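Local coordinates for protein importin subunit beta-1 (Saccharomyces cerevisiae, PDB 5OWU) that carries proteins into the nucleus as the importin beta subunit, working with importin alpha, which recognises the classical nuclear localization signal of the cargo, at residues I238-M252 with N279-I293. Sequence-based numbering, arbitrary orientation.
Sequences IEVQAAAFGCLCKIM and NDKVASMTVEFWSTI
One face of the F245 ring takes M285 CB, 4.0 Å from the ring centroid in a CH-pi contact, while F289 CB lies at the edge. M285 SD stands obliquely to the same ring, 3.6 Å from F245 CD2, a Met-aromatic contact; the M285 chain, extended beyond CG, carries CE on to I238 O and A242 N, and M285 is a knob among I238, Q241, A242 and F245. F289 is the second knob, among F245, L248, C249 and M252: C249 SG and L248 O sit at its ring edge, and M252, bent at chi2 (69°) and chi3, brings CE to 3.6 Å from F289 CZ. At the start of helix 280-306, I238 CD1 meets K281 CG at 3.6 Å and N279 OD1, the N-cap acceptor for V282 N (3.2 Å) and, weakly, K281 N. An alanine at N279 would remove that acceptor and is likely to leave V282 N without its side-chain partner. The axes of the two segments, from HEAT repeats 6 and 7, approach to 9.3 Å and run nearly parallel (6°); with no hydrogen bond crossing, the fit depends on shape, which would probably let the repeats shift slightly.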
ATOM      1  N   ILE A 238       2.894 -31.289  -1.667  1.00 58.53           N
ATOM      2  CA  ILE A 238       3.259 -30.034  -1.017  1.00 50.79           C
ATOM      3  C   ILE A 238       2.500 -28.856  -1.617  1.00 45.36           C
ATOM      4  O   ILE A 238       2.197 -27.886  -0.913  1.00 44.88           O
ATOM      5  CB  ILE A 238       4.784 -29.827  -1.095  1.00 56.45           C
ATOM      6  CG1 ILE A 238       5.200 -28.636  -0.225  1.00 57.45           C
ATOM      7  CG2 ILE A 238       5.237 -29.639  -2.549  1.00 54.63           C
ATOM      8  CD1 ILE A 238       6.701 -28.419  -0.144  1.00 65.97           C
ATOM      9  N   GLU A 239       2.193 -28.901  -2.914  1.00 52.94           N
ATOM     10  CA  GLU A 239       1.413 -27.821  -3.517  1.00 44.42           C
ATOM     11  C   GLU A 239      -0.018 -27.818  -2.993  1.00 50.92           C
ATOM     12  O   GLU A 239      -0.599 -26.748  -2.757  1.00 48.60           O
ATOM     13  CB  GLU A 239       1.433 -27.949  -5.040  1.00 54.03           C
ATOM     14  CG  GLU A 239       2.756 -27.535  -5.668  1.00 62.65           C
ATOM     15  CD  GLU A 239       2.840 -27.880  -7.142  1.00 81.67           C
ATOM     16  OE1 GLU A 239       2.078 -27.290  -7.939  1.00 78.41           O
ATOM     17  OE2 GLU A 239       3.663 -28.749  -7.503  1.00 88.08           O
ATOM     18  N   VAL A 240      -0.601 -29.004  -2.803  1.00 40.40           N
ATOM     19  CA  VAL A 240      -1.924 -29.094  -2.192  1.00 36.73           C
ATOM     20  C   VAL A 240      -1.896 -28.476  -0.802  1.00 38.75           C
ATOM     21  O   VAL A 240      -2.769 -27.681  -0.440  1.00 35.08           O
ATOM     22  CB  VAL A 240      -2.398 -30.560  -2.156  1.00 40.60           C
ATOM     23  CG1 VAL A 240      -3.647 -30.726  -1.280  1.00 33.84           C
ATOM     24  CG2 VAL A 240      -2.683 -31.044  -3.560  1.00 46.00           C
ATOM     25  N   GLN A 241      -0.886 -28.832  -0.002  1.00 42.33           N
ATOM     26  CA  GLN A 241      -0.726 -28.220   1.312  1.00 42.73           C
ATOM     27  C   GLN A 241      -0.667 -26.702   1.204  1.00 36.12           C
ATOM     28  O   GLN A 241      -1.375 -25.990   1.921  1.00 34.05           O
ATOM     29  CB  GLN A 241       0.538 -28.751   1.992  1.00 47.35           C
ATOM     30  CG  GLN A 241       0.445 -30.187   2.462  1.00 45.08           C
ATOM     31  CD  GLN A 241       1.710 -30.640   3.171  1.00 60.61           C
ATOM     32  OE1 GLN A 241       2.802 -30.146   2.890  1.00 44.77           O
ATOM     33  NE2 GLN A 241       1.566 -31.577   4.102  1.00 67.10           N
ATOM     34  N   ALA A 242       0.180 -26.187   0.311  1.00 36.84           N
ATOM     35  CA  ALA A 242       0.320 -24.739   0.177  1.00 41.31           C
ATOM     36  C   ALA A 242      -1.026 -24.087  -0.122  1.00 39.18           C
ATOM     37  O   ALA A 242      -1.403 -23.086   0.503  1.00 41.06           O
ATOM     38  CB  ALA A 242       1.340 -24.408  -0.914  1.00 44.76           C
ATOM     39  N   ALA A 243      -1.775 -24.653  -1.067  1.00 33.59           N
ATOM     40  CA  ALA A 243      -3.090 -24.105  -1.385  1.00 29.59           C
ATOM     41  C   ALA A 243      -4.016 -24.147  -0.174  1.00 33.33           C
ATOM     42  O   ALA A 243      -4.723 -23.171   0.122  1.00 37.77           O
ATOM     43  CB  ALA A 243      -3.694 -24.876  -2.559  1.00 30.42           C
ATOM     44  N   ALA A 244      -4.023 -25.272   0.546  1.00 33.99           N
ATOM     45  CA  ALA A 244      -4.910 -25.406   1.690  1.00 36.09           C
ATOM     46  C   ALA A 244      -4.563 -24.395   2.778  1.00 41.45           C
ATOM     47  O   ALA A 244      -5.457 -23.831   3.418  1.00 34.02           O
ATOM     48  CB  ALA A 244      -4.851 -26.835   2.232  1.00 42.73           C
ATOM     49  N   PHE A 245      -3.270 -24.147   2.995  1.00 31.22           N
ATOM     50  CA  PHE A 245      -2.859 -23.149   3.977  1.00 35.94           C
ATOM     51  C   PHE A 245      -3.209 -21.737   3.524  1.00 28.37           C
ATOM     52  O   PHE A 245      -3.565 -20.895   4.355  1.00 37.93           O
ATOM     53  CB  PHE A 245      -1.358 -23.272   4.266  1.00 39.80           C
ATOM     54  CG  PHE A 245      -1.049 -24.107   5.477  1.00 36.96           C
ATOM     55  CD1 PHE A 245      -1.227 -23.592   6.748  1.00 37.91           C
ATOM     56  CD2 PHE A 245      -0.585 -25.408   5.346  1.00 33.59           C
ATOM     57  CE1 PHE A 245      -0.950 -24.361   7.871  1.00 40.91           C
ATOM     58  CE2 PHE A 245      -0.305 -26.180   6.465  1.00 41.28           C
ATOM     59  CZ  PHE A 245      -0.487 -25.656   7.726  1.00 39.50           C
ATOM     60  N   GLY A 246      -3.136 -21.451   2.222  1.00 33.89           N
ATOM     61  CA  GLY A 246      -3.676 -20.186   1.736  1.00 43.15           C
ATOM     62  C   GLY A 246      -5.134 -20.022   2.122  1.00 38.57           C
ATOM     63  O   GLY A 246      -5.555 -18.967   2.622  1.00 37.72           O
ATOM     64  N   CYS A 247      -5.920 -21.084   1.919  1.00 37.08           N
ATOM     65  CA  CYS A 247      -7.319 -21.078   2.346  0.81 32.01           C
ATOM     66  C   CYS A 247      -7.446 -20.815   3.832  1.00 29.41           C
ATOM     67  O   CYS A 247      -8.243 -19.975   4.267  1.00 34.09           O
ATOM     68  CB  CYS A 247      -7.976 -22.413   2.025  0.81 45.72           C
ATOM     69  SG  CYS A 247      -8.571 -22.518   0.391  0.81 39.44           S
ATOM     70  N   LEU A 248      -6.691 -21.557   4.639  1.00 33.43           N
ATOM     71  CA  LEU A 248      -6.800 -21.405   6.084  1.00 33.05           C
ATOM     72  C   LEU A 248      -6.498 -19.979   6.508  1.00 25.93           C
ATOM     73  O   LEU A 248      -7.201 -19.420   7.353  1.00 32.45           O
ATOM     74  CB  LEU A 248      -5.858 -22.376   6.803  1.00 35.57           C
ATOM     75  CG  LEU A 248      -6.407 -23.696   7.325  1.00 48.76           C
ATOM     76  CD1 LEU A 248      -5.307 -24.403   8.100  1.00 50.85           C
ATOM     77  CD2 LEU A 248      -7.641 -23.507   8.202  1.00 46.23           C
ATOM     78  N   CYS A 249      -5.452 -19.371   5.940  1.00 26.77           N
ATOM     79  CA  CYS A 249      -5.100 -18.015   6.347  1.00 26.04           C
ATOM     80  C   CYS A 249      -6.207 -17.042   5.984  1.00 34.35           C
ATOM     81  O   CYS A 249      -6.584 -16.177   6.793  1.00 26.22           O
ATOM     82  CB  CYS A 249      -3.782 -17.588   5.698  1.00 31.19           C
ATOM     83  SG  CYS A 249      -2.334 -18.475   6.320  1.00 34.75           S
ATOM     84  N   LYS A 250      -6.748 -17.167   4.770  1.00 28.58           N
ATOM     85  CA  LYS A 250      -7.821 -16.265   4.367  1.00 28.40           C
ATOM     86  C   LYS A 250      -9.055 -16.458   5.241  1.00 26.99           C
ATOM     87  O   LYS A 250      -9.727 -15.485   5.614  1.00 31.36           O
ATOM     88  CB  LYS A 250      -8.154 -16.486   2.896  1.00 30.59           C
ATOM     89  CG  LYS A 250      -8.372 -15.189   2.130  1.00 54.44           C
ATOM     90  CD  LYS A 250      -9.270 -15.367   0.911  1.00 51.55           C
ATOM     91  CE  LYS A 250      -9.447 -14.061   0.151  1.00 64.15           C
ATOM     92  NZ  LYS A 250     -10.003 -12.986   1.031  1.00 62.57           N
ATOM     93  N   ILE A 251      -9.366 -17.708   5.585  1.00 26.66           N
ATOM     94  CA  ILE A 251     -10.493 -17.981   6.473  1.00 25.70           C
ATOM     95  C   ILE A 251     -10.261 -17.361   7.839  1.00 35.94           C
ATOM     96  O   ILE A 251     -11.190 -16.844   8.461  1.00 30.94           O
ATOM     97  CB  ILE A 251     -10.735 -19.497   6.596  1.00 29.92           C
ATOM     98  CG1 ILE A 251     -11.284 -20.050   5.279  1.00 27.82           C
ATOM     99  CG2 ILE A 251     -11.709 -19.796   7.744  1.00 28.42           C
ATOM    100  CD1 ILE A 251     -11.242 -21.565   5.180  1.00 35.28           C
ATOM    101  N   MET A 252      -9.037 -17.451   8.358  1.00 30.51           N
ATOM    102  CA  MET A 252      -8.762 -16.848   9.658  1.00 32.12           C
ATOM    103  C   MET A 252      -8.976 -15.342   9.597  1.00 38.47           C
ATOM    104  O   MET A 252      -9.606 -14.756  10.488  1.00 37.67           O
ATOM    105  CB  MET A 252      -7.334 -17.184  10.093  1.00 32.72           C
ATOM    106  CG  MET A 252      -6.865 -16.515  11.389  1.00 33.56           C
ATOM    107  SD  MET A 252      -7.681 -17.119  12.872  1.00 32.31           S
ATOM    108  CE  MET A 252      -7.169 -18.847  12.859  1.00 31.72           C
ATOM    109  N   ASN A 279      11.415 -29.243   5.946  1.00 41.41           N
ATOM    110  CA  ASN A 279      11.137 -28.629   4.653  1.00 49.14           C
ATOM    111  C   ASN A 279      10.787 -27.161   4.869  1.00 49.39           C
ATOM    112  O   ASN A 279       9.811 -26.852   5.563  1.00 44.94           O
ATOM    113  CB  ASN A 279       9.992 -29.353   3.950  1.00 49.24           C
ATOM    114  CG  ASN A 279       9.729 -28.816   2.562  1.00 47.16           C
ATOM    115  OD1 ASN A 279       9.323 -27.666   2.396  1.00 51.83           O
ATOM    116  ND2 ASN A 279       9.947 -29.650   1.552  1.00 55.72           N
ATOM    117  N   ASP A 280      11.571 -26.261   4.263  1.00 50.65           N
ATOM    118  CA  ASP A 280      11.399 -24.833   4.520  1.00 43.43           C
ATOM    119  C   ASP A 280      10.051 -24.324   4.026  1.00 35.89           C
ATOM    120  O   ASP A 280       9.483 -23.402   4.621  1.00 38.12           O
ATOM    121  CB  ASP A 280      12.530 -24.030   3.869  1.00 37.09           C
ATOM    122  CG  ASP A 280      13.888 -24.322   4.479  1.00 48.60           C
ATOM    123  OD1 ASP A 280      13.950 -24.925   5.569  1.00 38.14           O
ATOM    124  OD2 ASP A 280      14.902 -23.936   3.866  1.00 43.36           O
ATOM    125  N   LYS A 281       9.521 -24.904   2.949  1.00 37.08           N
ATOM    126  CA  LYS A 281       8.241 -24.443   2.414  1.00 40.79           C
ATOM    127  C   LYS A 281       7.091 -24.781   3.365  1.00 36.54           C
ATOM    128  O   LYS A 281       6.223 -23.939   3.638  1.00 39.08           O
ATOM    129  CB  LYS A 281       8.012 -25.060   1.031  1.00 50.87           C
ATOM    130  CG  LYS A 281       6.614 -24.852   0.423  1.00 51.88           C
ATOM    131  CD  LYS A 281       6.514 -23.557  -0.357  1.00 65.40           C
ATOM    132  CE  LYS A 281       5.210 -23.490  -1.146  1.00 61.73           C
ATOM    133  NZ  LYS A 281       5.166 -24.508  -2.237  1.00 69.74           N
ATOM    134  N   VAL A 282       7.068 -26.012   3.874  1.00 41.31           N
ATOM    135  CA  VAL A 282       6.028 -26.421   4.820  1.00 45.74           C
ATOM    136  C   VAL A 282       6.062 -25.523   6.054  1.00 35.13           C
ATOM    137  O   VAL A 282       5.058 -24.888   6.438  1.00 38.18           O
ATOM    138  CB  VAL A 282       6.214 -27.902   5.199  1.00 47.20           C
ATOM    139  CG1 VAL A 282       5.127 -28.362   6.170  1.00 50.53           C
ATOM    140  CG2 VAL A 282       6.232 -28.782   3.944  1.00 50.89           C
ATOM    141  N   ALA A 283       7.234 -25.465   6.696  1.00 36.02           N
ATOM    142  CA  ALA A 283       7.397 -24.615   7.864  1.00 42.00           C
ATOM    143  C   ALA A 283       6.930 -23.202   7.562  1.00 30.46           C
ATOM    144  O   ALA A 283       6.202 -22.595   8.359  1.00 32.23           O
ATOM    145  CB  ALA A 283       8.856 -24.620   8.319  1.00 43.24           C
ATOM    146  N   SER A 284       7.315 -22.672   6.396  1.00 32.21           N
ATOM    147  CA  SER A 284       6.888 -21.332   6.010  1.00 30.89           C
ATOM    148  C   SER A 284       5.373 -21.215   6.014  1.00 28.48           C
ATOM    149  O   SER A 284       4.825 -20.191   6.444  1.00 30.23           O
ATOM    150  CB  SER A 284       7.436 -20.975   4.625  1.00 41.66           C
ATOM    151  OG  SER A 284       8.837 -20.804   4.660  1.00 56.65           O
ATOM    152  N   MET A 285       4.679 -22.253   5.535  1.00 30.37           N
ATOM    153  CA  MET A 285       3.215 -22.245   5.574  1.00 44.51           C
ATOM    154  C   MET A 285       2.707 -22.030   6.993  1.00 34.98           C
ATOM    155  O   MET A 285       1.829 -21.183   7.240  1.00 34.39           O
ATOM    156  CB  MET A 285       2.654 -23.560   5.033  1.00 42.35           C
ATOM    157  CG  MET A 285       2.977 -23.862   3.593  1.00 36.16           C
ATOM    158  SD  MET A 285       2.301 -25.478   3.151  1.00 37.64           S
ATOM    159  CE  MET A 285       3.475 -25.993   1.901  1.00 50.29           C
ATOM    160  N   THR A 286       3.233 -22.808   7.946  1.00 36.26           N
ATOM    161  CA  THR A 286       2.739 -22.662   9.316  1.00 38.56           C
ATOM    162  C   THR A 286       3.045 -21.268   9.851  1.00 32.01           C
ATOM    163  O   THR A 286       2.209 -20.641  10.527  1.00 35.15           O
ATOM    164  CB  THR A 286       3.342 -23.732  10.231  1.00 35.81           C
ATOM    165  OG1 THR A 286       4.726 -23.452  10.474  1.00 51.54           O
ATOM    166  CG2 THR A 286       3.209 -25.110   9.611  1.00 49.21           C
ATOM    167  N   VAL A 287       4.236 -20.756   9.533  1.00 32.93           N
ATOM    168  CA  VAL A 287       4.604 -19.418   9.977  1.00 25.78           C
ATOM    169  C   VAL A 287       3.585 -18.404   9.479  1.00 26.23           C
ATOM    170  O   VAL A 287       3.083 -17.578  10.248  1.00 31.56           O
ATOM    171  CB  VAL A 287       6.029 -19.073   9.512  1.00 33.13           C
ATOM    172  CG1 VAL A 287       6.361 -17.614   9.820  1.00 28.90           C
ATOM    173  CG2 VAL A 287       7.031 -19.986  10.188  1.00 32.00           C
ATOM    174  N   GLU A 288       3.250 -18.463   8.185  1.00 28.41           N
ATOM    175  CA  GLU A 288       2.297 -17.504   7.637  1.00 28.31           C
ATOM    176  C   GLU A 288       0.958 -17.604   8.349  1.00 30.51           C
ATOM    177  O   GLU A 288       0.288 -16.588   8.573  1.00 27.08           O
ATOM    178  CB  GLU A 288       2.117 -17.722   6.131  1.00 30.92           C
ATOM    179  CG  GLU A 288       1.041 -16.834   5.500  1.00 38.92           C
ATOM    180  CD  GLU A 288       1.311 -15.350   5.695  1.00 54.03           C
ATOM    181  OE1 GLU A 288       2.490 -14.972   5.888  1.00 56.66           O
ATOM    182  OE2 GLU A 288       0.342 -14.558   5.656  1.00 59.43           O
ATOM    183  N   PHE A 289       0.546 -18.822   8.708  1.00 33.33           N
ATOM    184  CA  PHE A 289      -0.694 -18.969   9.471  1.00 30.33           C
ATOM    185  C   PHE A 289      -0.635 -18.202  10.792  1.00 30.84           C
ATOM    186  O   PHE A 289      -1.572 -17.467  11.158  1.00 30.51           O
ATOM    187  CB  PHE A 289      -0.964 -20.450   9.723  1.00 36.24           C
ATOM    188  CG  PHE A 289      -2.264 -20.707  10.414  1.00 34.45           C
ATOM    189  CD1 PHE A 289      -3.451 -20.431   9.773  1.00 34.22           C
ATOM    190  CD2 PHE A 289      -2.302 -21.210  11.700  1.00 35.88           C
ATOM    191  CE1 PHE A 289      -4.657 -20.659  10.386  1.00 34.97           C
ATOM    192  CE2 PHE A 289      -3.520 -21.442  12.324  1.00 38.19           C
ATOM    193  CZ  PHE A 289      -4.695 -21.158  11.660  1.00 40.12           C
ATOM    194  N   TRP A 290       0.461 -18.357  11.536  1.00 34.54           N
ATOM    195  CA  TRP A 290       0.507 -17.681  12.829  1.00 31.61           C
ATOM    196  C   TRP A 290       0.684 -16.173  12.673  1.00 32.10           C
ATOM    197  O   TRP A 290       0.156 -15.401  13.489  1.00 27.47           O
ATOM    198  CB  TRP A 290       1.590 -18.310  13.704  1.00 27.27           C
ATOM    199  CG  TRP A 290       1.059 -19.556  14.329  1.00 37.68           C
ATOM    200  CD1 TRP A 290       1.236 -20.838  13.895  1.00 31.56           C
ATOM    201  CD2 TRP A 290       0.214 -19.634  15.482  1.00 29.39           C
ATOM    202  NE1 TRP A 290       0.559 -21.711  14.715  1.00 30.22           N
ATOM    203  CE2 TRP A 290      -0.078 -20.996  15.694  1.00 29.71           C
ATOM    204  CE3 TRP A 290      -0.326 -18.683  16.355  1.00 27.74           C
ATOM    205  CZ2 TRP A 290      -0.871 -21.429  16.748  1.00 29.05           C
ATOM    206  CZ3 TRP A 290      -1.117 -19.114  17.396  1.00 29.19           C
ATOM    207  CH2 TRP A 290      -1.383 -20.477  17.584  1.00 30.77           C
ATOM    208  N   SER A 291       1.363 -15.727  11.612  1.00 32.01           N
ATOM    209  CA  SER A 291       1.418 -14.297  11.336  1.00 28.63           C
ATOM    210  C   SER A 291       0.029 -13.748  11.047  1.00 29.64           C
ATOM    211  O   SER A 291      -0.312 -12.648  11.492  1.00 29.04           O
ATOM    212  CB  SER A 291       2.367 -14.008  10.170  1.00 35.67           C
ATOM    213  OG  SER A 291       3.722 -14.207  10.550  1.00 32.44           O
ATOM    214  N   THR A 292      -0.790 -14.497  10.304  1.00 29.44           N
ATOM    215  CA  THR A 292      -2.161 -14.050  10.059  1.00 30.90           C
ATOM    216  C   THR A 292      -2.916 -13.889  11.371  1.00 31.59           C
ATOM    217  O   THR A 292      -3.584 -12.868  11.602  1.00 33.86           O
ATOM    218  CB  THR A 292      -2.886 -15.032   9.135  1.00 28.27           C
ATOM    219  OG1 THR A 292      -2.195 -15.115   7.882  1.00 32.09           O
ATOM    220  CG2 THR A 292      -4.297 -14.570   8.869  1.00 28.71           C
ATOM    221  N   ILE A 293      -2.812 -14.885  12.258  1.00 27.69           N
ATOM    222  CA  ILE A 293      -3.450 -14.762  13.572  1.00 26.36           C
ATOM    223  C   ILE A 293      -3.008 -13.479  14.273  1.00 29.78           C
ATOM    224  O   ILE A 293      -3.836 -12.691  14.756  1.00 28.30           O
ATOM    225  CB  ILE A 293      -3.144 -15.996  14.435  1.00 27.29           C
ATOM    226  CG1 ILE A 293      -3.864 -17.218  13.862  1.00 30.93           C
ATOM    227  CG2 ILE A 293      -3.570 -15.759  15.879  1.00 28.34           C
ATOM    228  CD1 ILE A 293      -3.514 -18.527  14.567  1.00 39.04           C
TER